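Local coordinates for cell division cycle protein 123 (Schizosaccharomyces pombe, PDB 4ZGP) that acts as an ATP-dependent folding chaperone that binds the gamma subunit of translation factor eIF2 and lets it assemble with the alpha and beta subunits, at residues A56-Y61 with E140-L145; K201-F206 with K226-L231; E219-Y224 with P286-I291. One frame throughout, in Å; residues are numbered along the deposited sequence. Where two conformers were deposited one is given.

Interaction 1: residues A56-Y61 with E140-L145; sequences ATVLKY and EVLLLL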
loop_
_atom_site.group_PDB
_atom_site.type_symbol
_atom_site.label_atom_id
_atom_site.label_comp_id
_atom_site.label_asym_id
_atom_site.label_seq_id
_atom_site.Cartn_x
_atom_site.Cartn_y
_atom_site.Cartn_z
ATOM N N ALA A 56 -2.528 10.676 -19.654
ATOM C CA ALA A 56 -1.653 11.834 -19.528
ATOM C C ALA A 56 -2.357 13.073 -18.964
ATOM O O ALA A 56 -1.739 13.862 -18.241
ATOM C CB ALA A 56 -1.029 12.160 -20.878
ATOM N N THR A 57 -3.636 13.266 -19.289
ATOM C CA THR A 57 -4.332 14.446 -18.777
ATOM C C THR A 57 -4.558 14.306 -17.274
ATOM O O THR A 57 -4.560 15.299 -16.551
ATOM C CB THR A 57 -5.680 14.703 -19.487
ATOM O OG1 THR A 57 -6.596 13.634 -19.220
ATOM C CG2 THR A 57 -5.462 14.827 -20.991
ATOM N N VAL A 58 -4.737 13.072 -16.807
ATOM C CA VAL A 58 -4.841 12.816 -15.377
ATOM C C VAL A 58 -3.503 13.139 -14.703
ATOM O O VAL A 58 -3.451 13.820 -13.670
ATOM C CB VAL A 58 -5.259 11.349 -15.083
ATOM C CG1 VAL A 58 -5.058 10.998 -13.611
ATOM C CG2 VAL A 58 -6.714 11.120 -15.473
ATOM N N LEU A 59 -2.426 12.654 -15.306
ATOM C CA LEU A 59 -1.079 12.867 -14.796
ATOM C C LEU A 59 -0.788 14.356 -14.682
ATOM O O LEU A 59 -0.226 14.822 -13.690
ATOM C CB LEU A 59 -0.067 12.179 -15.714
ATOM C CG LEU A 59 1.351 11.897 -15.237
ATOM C CD1 LEU A 59 1.321 11.277 -13.865
ATOM C CD2 LEU A 59 2.029 10.963 -16.225
ATOM N N LYS A 60 -1.207 15.101 -15.697
ATOM C CA LYS A 60 -0.993 16.543 -15.749
ATOM C C LYS A 60 -1.728 17.246 -14.601
ATOM O O LYS A 60 -1.162 18.089 -13.907
ATOM C CB LYS A 60 -1.448 17.077 -17.112
ATOM C CG LYS A 60 -0.878 18.437 -17.512
ATOM C CD LYS A 60 -1.759 19.584 -17.030
ATOM C CE LYS A 60 -1.514 20.851 -17.846
ATOM N NZ LYS A 60 -0.073 21.237 -17.860
ATOM N N TYR A 61 -2.988 16.875 -14.401
ATOM C CA TYR A 61 -3.804 17.411 -13.316
ATOM C C TYR A 61 -3.221 17.123 -11.928
ATOM O O TYR A 61 -3.307 17.964 -11.031
ATOM C CB TYR A 61 -5.221 16.842 -13.435
ATOM C CG TYR A 61 -6.167 17.124 -12.293
ATOM C CD1 TYR A 61 -6.977 18.249 -12.296
ATOM C CD2 TYR A 61 -6.286 16.237 -11.234
ATOM C CE1 TYR A 61 -7.858 18.493 -11.263
ATOM C CE2 TYR A 61 -7.154 16.472 -10.203
ATOM C CZ TYR A 61 -7.947 17.597 -10.221
ATOM O OH TYR A 61 -8.821 17.822 -9.186
ATOM N N GLU A 140 -14.013 12.773 -6.997
ATOM C CA GLU A 140 -13.537 12.432 -5.669
ATOM C C GLU A 140 -12.186 11.727 -5.724
ATOM O O GLU A 140 -11.288 12.034 -4.938
ATOM C CB GLU A 140 -14.568 11.564 -4.952
ATOM C CG GLU A 140 -15.718 12.363 -4.367
ATOM C CD GLU A 140 -16.755 11.488 -3.701
ATOM O OE1 GLU A 140 -17.035 10.391 -4.224
ATOM O OE2 GLU A 140 -17.289 11.899 -2.649
ATOM N N VAL A 141 -12.043 10.793 -6.655
ATOM C CA VAL A 141 -10.768 10.113 -6.851
ATOM C C VAL A 141 -9.648 11.128 -7.103
ATOM O O VAL A 141 -8.595 11.095 -6.454
ATOM C CB VAL A 141 -10.847 9.115 -8.025
ATOM C CG1 VAL A 141 -9.448 8.786 -8.564
ATOM C CG2 VAL A 141 -11.617 7.859 -7.605
ATOM N N LEU A 142 -9.897 12.051 -8.024
ATOM C CA LEU A 142 -8.879 12.989 -8.474
ATOM C C LEU A 142 -8.525 14.003 -7.394
ATOM O O LEU A 142 -7.363 14.372 -7.229
ATOM C CB LEU A 142 -9.355 13.712 -9.744
ATOM C CG LEU A 142 -9.421 12.819 -10.991
ATOM C CD1 LEU A 142 -10.221 13.464 -12.118
ATOM C CD2 LEU A 142 -8.019 12.506 -11.461
ATOM N N LEU A 143 -9.536 14.453 -6.665
ATOM C CA LEU A 143 -9.310 15.434 -5.613
ATOM C C LEU A 143 -8.435 14.815 -4.522
ATOM O O LEU A 143 -7.459 15.422 -4.062
ATOM C CB LEU A 143 -10.653 15.924 -5.061
ATOM C CG LEU A 143 -10.704 17.142 -4.149
ATOM C CD1 LEU A 143 -11.901 18.006 -4.518
ATOM C CD2 LEU A 143 -10.840 16.673 -2.732
ATOM N N LEU A 144 -8.755 13.580 -4.148
ATOM C CA LEU A 144 -8.002 12.893 -3.105
ATOM C C LEU A 144 -6.549 12.642 -3.532
ATOM O O LEU A 144 -5.611 12.875 -2.763
ATOM C CB LEU A 144 -8.698 11.579 -2.740
ATOM C CG LEU A 144 -8.183 10.748 -1.564
ATOM C CD1 LEU A 144 -8.206 11.536 -0.245
ATOM C CD2 LEU A 144 -9.024 9.491 -1.428
ATOM N N LEU A 145 -6.355 12.189 -4.764
ATOM C CA LEU A 145 -5.000 11.937 -5.250
ATOM C C LEU A 145 -4.178 13.211 -5.376
ATOM O O LEU A 145 -2.981 13.211 -5.093
ATOM C CB LEU A 145 -5.029 11.229 -6.609
ATOM C CG LEU A 145 -5.602 9.809 -6.619
ATOM C CD1 LEU A 145 -5.599 9.270 -8.043
ATOM C CD2 LEU A 145 -4.801 8.898 -5.697
#
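Tyr61 overlaps Leu142 with the CE2 corner of its ring, 3.6 Å from Leu142 CB. The ring meets this methylene obliquely. Its edge also points at the backbone, and Leu142 O lies in the ring plane, 3.6 Å from Tyr61 CE2. CG of Tyr61 stands anti to the backbone N (chi1 172°), which carries the ring across to the second helix. One turn earlier, Val58 adds a smaller patch. Its CG1 lies 4.0 Å from Leu142 CD2, and the two side chains cross at about a right angle. The same Leu142 CD2 also reaches Tyr61 CD2, at 4.1 Å. Leu142 is thus the shared partner of both residues on helix 56-62.

The short helical segments run at 43° to each other, and their axes come no nearer than 11.0 Å. Helix 95-107 lies against both, with Ala97 touching Val58 and Ile98 touching Leu142. Tyr92 meets the Tyr61 ring edge-to-face. The contact joins two helices of the ATP-grasp protein, and the Val58 side chain is about 12 Å from that of ATP-binding Lys115. Its chemistry is largely apolar, with one carbonyl oxygen at the ring edge. Without hydrogen bonds between the segments, the fit rests on shape and exclusion of water.

Interaction 2: residues K201-F206 with K226-L231; sequences KRLIAF and KLISDL
Ile228 faces two side chains of strand 202-208, Leu203 and Phe206, in a helix-on-sheet layer of the ATP-grasp fold. The Phe206 ring offers a face. Ile228 CD1 sits over the middle of it, 3.6 Å from the ring centroid and 13° off the ring normal. This is a CH-pi contact. CG of Phe206 lies between its backbone N and carbonyl carbon (chi1 72°), and this rotation turns the flat side of the ring to the helix.

The other branch of Ile228 serves Leu203. Ile228 CG2 comes within 3.9 Å of Leu203 CD2, and these two side chains cross at about a right angle. The isoleucine is therefore forked, with one methyl for the ring and one for the leucine.

Cys196 of the neighbouring strand 193-199 touches all three residues, and Phe245 and Ile249 of strand 243-250 also touch Ile228. Helix 221-233 thus covers several strands of the sheet. Arg195, which binds ATP, has its side chain about 6 Å from that of Phe206. Ile228 CD1 stands 3.5 Å above the ring plane of Phe206, and its closest ring atoms are Phe206 CD1 and Phe206 CE1, both at 3.6 Å.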
loop_
_atom_site.group_PDB
_atom_site.type_symbol
_atom_site.label_atom_id
_atom_site.label_comp_id
_atom_site.label_asym_id
_atom_site.label_seq_id
_atom_site.Cartn_x
_atom_site.Cartn_y
_atom_site.Cartn_z
ATOM N N LYS A 201 13.043 -14.200 3.645
ATOM C CA LYS A 201 11.830 -14.988 3.450
ATOM C C LYS A 201 11.210 -15.514 4.740
ATOM O O LYS A 201 10.353 -16.403 4.714
ATOM C CB LYS A 201 12.107 -16.158 2.499
ATOM C CG LYS A 201 12.423 -15.727 1.078
ATOM C CD LYS A 201 11.341 -14.796 0.538
ATOM C CE LYS A 201 11.346 -14.733 -0.990
ATOM N NZ LYS A 201 10.371 -13.717 -1.486
ATOM N N ARG A 202 11.615 -14.956 5.875
ATOM C CA ARG A 202 10.997 -15.372 7.115
ATOM C C ARG A 202 10.281 -14.185 7.796
ATOM O O ARG A 202 10.712 -13.047 7.695
ATOM C CB ARG A 202 12.055 -15.983 8.041
ATOM C CG ARG A 202 12.623 -17.297 7.476
ATOM C CD ARG A 202 13.864 -17.772 8.223
ATOM N NE ARG A 202 13.632 -17.865 9.662
ATOM C CZ ARG A 202 13.029 -18.890 10.255
ATOM N NH1 ARG A 202 12.595 -19.917 9.533
ATOM N NH2 ARG A 202 12.860 -18.883 11.569
ATOM N N LEU A 203 9.189 -14.483 8.480
ATOM C CA LEU A 203 8.458 -13.469 9.227
ATOM C C LEU A 203 9.159 -13.182 10.554
ATOM O O LEU A 203 9.107 -14.012 11.462
ATOM C CB LEU A 203 7.040 -13.944 9.486
ATOM C CG LEU A 203 6.118 -13.003 10.261
ATOM C CD1 LEU A 203 5.708 -11.841 9.378
ATOM C CD2 LEU A 203 4.882 -13.767 10.741
ATOM N N ILE A 204 9.791 -12.026 10.651
ATOM C CA ILE A 204 10.566 -11.697 11.841
ATOM C C ILE A 204 9.764 -10.872 12.846
ATOM O O ILE A 204 10.092 -10.846 14.037
ATOM C CB ILE A 204 11.844 -10.949 11.481
ATOM C CG1 ILE A 204 11.532 -9.652 10.723
ATOM C CG2 ILE A 204 12.761 -11.852 10.657
ATOM C CD1 ILE A 204 12.698 -8.704 10.577
ATOM N N ALA A 205 8.712 -10.210 12.369
ATOM C CA ALA A 205 7.945 -9.290 13.212
ATOM C C ALA A 205 6.647 -8.882 12.543
ATOM O O ALA A 205 6.586 -8.814 11.323
ATOM C CB ALA A 205 8.750 -8.037 13.518
ATOM N N PHE A 206 5.634 -8.577 13.349
ATOM C CA PHE A 206 4.466 -7.857 12.834
ATOM C C PHE A 206 3.809 -7.074 13.948
ATOM O O PHE A 206 3.980 -7.384 15.135
ATOM C CB PHE A 206 3.448 -8.800 12.149
ATOM C CG PHE A 206 2.660 -9.704 13.073
ATOM C CD1 PHE A 206 1.449 -9.292 13.635
ATOM C CD2 PHE A 206 3.079 -11.000 13.306
ATOM C CE1 PHE A 206 0.708 -10.130 14.444
ATOM C CE2 PHE A 206 2.327 -11.865 14.121
ATOM C CZ PHE A 206 1.142 -11.430 14.685
ATOM N N LYS A 226 -0.895 -17.250 13.082
ATOM C CA LYS A 226 -0.994 -18.406 12.189
ATOM C C LYS A 226 -1.538 -17.992 10.829
ATOM O O LYS A 226 -1.041 -18.438 9.807
ATOM C CB LYS A 226 -1.883 -19.502 12.803
ATOM C CG LYS A 226 -2.209 -20.647 11.864
ATOM C CD LYS A 226 -0.959 -21.372 11.372
ATOM C CE LYS A 226 -1.293 -22.759 10.810
ATOM N NZ LYS A 226 -2.480 -22.746 9.904
ATOM N N LEU A 227 -2.556 -17.145 10.815
ATOM C CA LEU A 227 -3.109 -16.673 9.540
ATOM C C LEU A 227 -2.097 -15.828 8.736
ATOM O O LEU A 227 -2.045 -15.920 7.508
ATOM C CB LEU A 227 -4.375 -15.865 9.772
ATOM C CG LEU A 227 -5.564 -16.665 10.300
ATOM C CD1 LEU A 227 -6.741 -15.742 10.593
ATOM C CD2 LEU A 227 -5.955 -17.770 9.320
ATOM N N ILE A 228 -1.292 -15.029 9.429
ATOM C CA ILE A 228 -0.258 -14.217 8.765
ATOM C C ILE A 228 0.852 -15.111 8.213
ATOM O O ILE A 228 1.319 -14.904 7.091
ATOM C CB ILE A 228 0.330 -13.157 9.727
ATOM C CG1 ILE A 228 -0.753 -12.107 10.037
ATOM C CG2 ILE A 228 1.558 -12.474 9.130
ATOM C CD1 ILE A 228 -0.391 -11.079 11.125
ATOM N N SER A 229 1.279 -16.084 9.014
ATOM C CA SER A 229 2.278 -17.080 8.615
ATOM C C SER A 229 1.819 -17.846 7.372
ATOM O O SER A 229 2.572 -18.064 6.419
ATOM C CB SER A 229 2.525 -18.049 9.782
ATOM O OG SER A 229 3.618 -18.908 9.543
ATOM N N ASP A 230 0.568 -18.283 7.407
ATOM C CA ASP A 230 -0.005 -19.011 6.277
ATOM C C ASP A 230 -0.049 -18.162 5.014
ATOM O O ASP A 230 0.232 -18.658 3.918
ATOM C CB ASP A 230 -1.410 -19.497 6.610
ATOM C CG ASP A 230 -1.416 -20.676 7.579
ATOM O OD1 ASP A 230 -0.349 -21.305 7.793
ATOM O OD2 ASP A 230 -2.501 -20.967 8.123
ATOM N N LEU A 231 -0.411 -16.888 5.153
ATOM C CA LEU A 231 -0.417 -15.997 3.989
ATOM C C LEU A 231 1.002 -15.851 3.415
ATOM O O LEU A 231 1.193 -15.913 2.207
ATOM C CB LEU A 231 -0.999 -14.619 4.346
ATOM C CG LEU A 231 -1.029 -13.565 3.242
ATOM C CD1 LEU A 231 -1.765 -14.114 2.032
ATOM C CD2 LEU A 231 -1.706 -12.277 3.711
#

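Interaction 3: residues E219-Y224 with P286-I291; sequences ENIDCY and PEIRLI
Ile221 holds CG1 anti to its backbone N (chi1 -160°), and a chi2 of 53° then bends CD1 at the end of this branch. The end of the branch touches both Ile288 and Leu290. On Ile288, CG2 is the methyl anti to the backbone N, while CG1 stands beside the backbone N and anti to the carbonyl carbon (chi1 -57°). Ile288 CG2 lies 3.7 Å from Ile221 CD1 and equally close to Ile221 CG1. Ile288 CD1 is 4.0 Å from Ile221 CG1. The two isoleucines slide past each other in opposite directions. Leu290 instead meets Ile221 tip to tip, with Leu290 CD2 4.0 Å from Ile221 CD1.

The contact ties the first turn of helix 221-233 to strand 287-289 and the residue just after it. This is an outermost strand of the five-stranded sheet in this ATP-grasp protein. Phe206 of the adjoining strand touches both Ile221 and Ile288. Cutting Ile221 back to an alanine removes CG1 and CD1, and is likely to leave the Ile288 and Leu290 methyls without their shared partner and open a gap there.

Along the strand, the CB of Arg289 points away from the helix. Arg289 NH2 forms a salt bridge with Glu287 OE1 at 3.1 Å, though as a hydrogen bond it is weak. A second carboxylate, that of Glu275, also pairs with Arg289 NH2.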
loop_
_atom_site.group_PDB
_atom_site.type_symbol
_atom_site.label_atom_id
_atom_site.label_comp_id
_atom_site.label_asym_id
_atom_site.label_seq_id
_atom_site.Cartn_x
_atom_site.Cartn_y
_atom_site.Cartn_z
ATOM N N GLU A 219 -6.018 -11.707 23.234
ATOM C CA GLU A 219 -6.600 -13.019 23.446
ATOM C C GLU A 219 -6.512 -13.911 22.200
ATOM O O GLU A 219 -6.602 -15.140 22.285
ATOM C CB GLU A 219 -8.072 -12.845 23.879
ATOM C CG GLU A 219 -8.357 -11.483 24.568
ATOM C CD GLU A 219 -9.853 -11.202 24.779
ATOM O OE1 GLU A 219 -10.674 -11.613 23.923
ATOM O OE2 GLU A 219 -10.208 -10.563 25.800
ATOM N N ASN A 220 -6.323 -13.288 21.041
ATOM C CA ASN A 220 -6.400 -14.010 19.776
ATOM C C ASN A 220 -5.129 -13.941 18.940
ATOM O O ASN A 220 -5.143 -14.254 17.744
ATOM C CB ASN A 220 -7.588 -13.484 18.982
ATOM C CG ASN A 220 -8.902 -13.801 19.656
ATOM O OD1 ASN A 220 -9.420 -14.911 19.529
ATOM N ND2 ASN A 220 -9.431 -12.845 20.420
ATOM N N ILE A 221 -4.020 -13.592 19.585
ATOM C CA ILE A 221 -2.795 -13.287 18.852
ATOM C C ILE A 221 -2.203 -14.517 18.158
ATOM O O ILE A 221 -1.653 -14.394 17.067
ATOM C CB ILE A 221 -1.738 -12.602 19.779
ATOM C CG1 ILE A 221 -0.709 -11.851 18.924
ATOM C CG2 ILE A 221 -1.089 -13.584 20.736
ATOM C CD1 ILE A 221 -1.351 -10.867 17.930
ATOM N N ASP A 222 -2.348 -15.708 18.741
ATOM C CA ASP A 222 -1.820 -16.912 18.100
ATOM C C ASP A 222 -2.596 -17.225 16.819
ATOM O O ASP A 222 -2.026 -17.666 15.818
ATOM C CB ASP A 222 -1.866 -18.114 19.056
ATOM C CG ASP A 222 -0.961 -17.931 20.271
ATOM O OD1 ASP A 222 0.145 -17.374 20.119
ATOM O OD2 ASP A 222 -1.359 -18.341 21.381
ATOM N N CYS A 223 -3.895 -16.971 16.847
ATOM C CA CYS A 223 -4.730 -17.149 15.663
ATOM C C CYS A 223 -4.284 -16.177 14.563
ATOM O O CYS A 223 -4.083 -16.587 13.414
ATOM C CB CYS A 223 -6.206 -16.944 16.014
ATOM S SG CYS A 223 -7.348 -17.235 14.650
ATOM N N TYR A 224 -4.103 -14.903 14.915
ATOM C CA TYR A 224 -3.640 -13.919 13.926
ATOM C C TYR A 224 -2.279 -14.296 13.360
ATOM O O TYR A 224 -2.063 -14.204 12.152
ATOM C CB TYR A 224 -3.572 -12.506 14.530
ATOM C CG TYR A 224 -4.929 -11.877 14.723
ATOM C CD1 TYR A 224 -5.725 -11.570 13.630
ATOM C CD2 TYR A 224 -5.417 -11.579 15.991
ATOM C CE1 TYR A 224 -6.975 -11.000 13.784
ATOM C CE2 TYR A 224 -6.673 -11.002 16.154
ATOM C CZ TYR A 224 -7.446 -10.717 15.043
ATOM O OH TYR A 224 -8.698 -10.146 15.170
ATOM N N PRO A 286 8.116 -14.858 15.539
ATOM C CA PRO A 286 8.252 -13.439 15.214
ATOM C C PRO A 286 8.002 -12.581 16.441
ATOM O O PRO A 286 7.266 -13.019 17.335
ATOM C CB PRO A 286 7.150 -13.212 14.177
ATOM C CG PRO A 286 6.080 -14.178 14.586
ATOM C CD PRO A 286 6.848 -15.416 15.040
ATOM N N GLU A 287 8.567 -11.379 16.467
ATOM C CA GLU A 287 8.175 -10.398 17.477
ATOM C C GLU A 287 6.805 -9.861 17.141
ATOM O O GLU A 287 6.540 -9.543 15.995
ATOM C CB GLU A 287 9.159 -9.237 17.558
ATOM C CG GLU A 287 10.395 -9.532 18.383
ATOM C CD GLU A 287 11.147 -8.270 18.775
ATOM O OE1 GLU A 287 10.502 -7.232 19.044
ATOM O OE2 GLU A 287 12.392 -8.315 18.809
ATOM N N ILE A 288 5.942 -9.727 18.138
ATOM C CA ILE A 288 4.600 -9.218 17.887
ATOM C C ILE A 288 4.332 -8.014 18.766
ATOM O O ILE A 288 4.501 -8.089 19.985
ATOM C CB ILE A 288 3.558 -10.292 18.140
ATOM C CG1 ILE A 288 3.853 -11.518 17.268
ATOM C CG2 ILE A 288 2.153 -9.735 17.908
ATOM C CD1 ILE A 288 3.021 -12.741 17.644
ATOM N N ARG A 289 3.951 -6.891 18.169
ATOM C CA ARG A 289 3.597 -5.733 18.985
ATOM C C ARG A 289 2.200 -5.228 18.723
ATOM O O ARG A 289 1.776 -5.098 17.584
ATOM C CB ARG A 289 4.591 -4.608 18.780
ATOM C CG ARG A 289 5.941 -4.960 19.346
ATOM C CD ARG A 289 6.936 -3.862 19.168
ATOM N NE ARG A 289 8.252 -4.363 19.559
ATOM C CZ ARG A 289 9.381 -3.693 19.422
ATOM N NH1 ARG A 289 9.380 -2.467 18.928
ATOM N NH2 ARG A 289 10.526 -4.263 19.798
ATOM N N LEU A 290 1.489 -4.943 19.802
ATOM C CA LEU A 290 0.152 -4.392 19.718
ATOM C C LEU A 290 0.146 -3.069 20.456
ATOM O O LEU A 290 1.015 -2.827 21.286
ATOM C CB LEU A 290 -0.873 -5.342 20.347
ATOM C CG LEU A 290 -0.784 -6.791 19.884
ATOM C CD1 LEU A 290 -1.680 -7.689 20.728
ATOM C CD2 LEU A 290 -1.145 -6.858 18.394
ATOM N N ILE A 291 -0.827 -2.217 20.152
ATOM C CA ILE A 291 -0.972 -0.955 20.873
ATOM C C ILE A 291 -1.319 -1.249 22.343
ATOM O O ILE A 291 -2.240 -2.005 22.619
ATOM C CB ILE A 291 -2.058 -0.069 20.224
ATOM C CG1 ILE A 291 -1.646 0.325 18.796
ATOM C CG2 ILE A 291 -2.346 1.169 21.076
ATOM C CD1 ILE A 291 -0.517 1.343 18.733
#

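Interaction 1 closes along the chain before the other two begin. It lies on the opposite side of the chain's centre from them; its centre is about 36 Å from that of interaction 2 and about 39 Å from that of interaction 3. Interactions 2 and 3 are close neighbours, with centres about 11 Å apart, and their segments alternate in sequence. Both use helix 221-233, and both reach the same mixed sheet, where strands 202-208 and 287-289 run parallel side by side. Backbone pairing between Ile204, Phe206 and Glu287 joins the two contacts directly. The one helix packs on two adjacent strands, in a sheet whose strand 193-199 carries ATP-binding Arg195. Interaction 1 packs helices elsewhere in the protein.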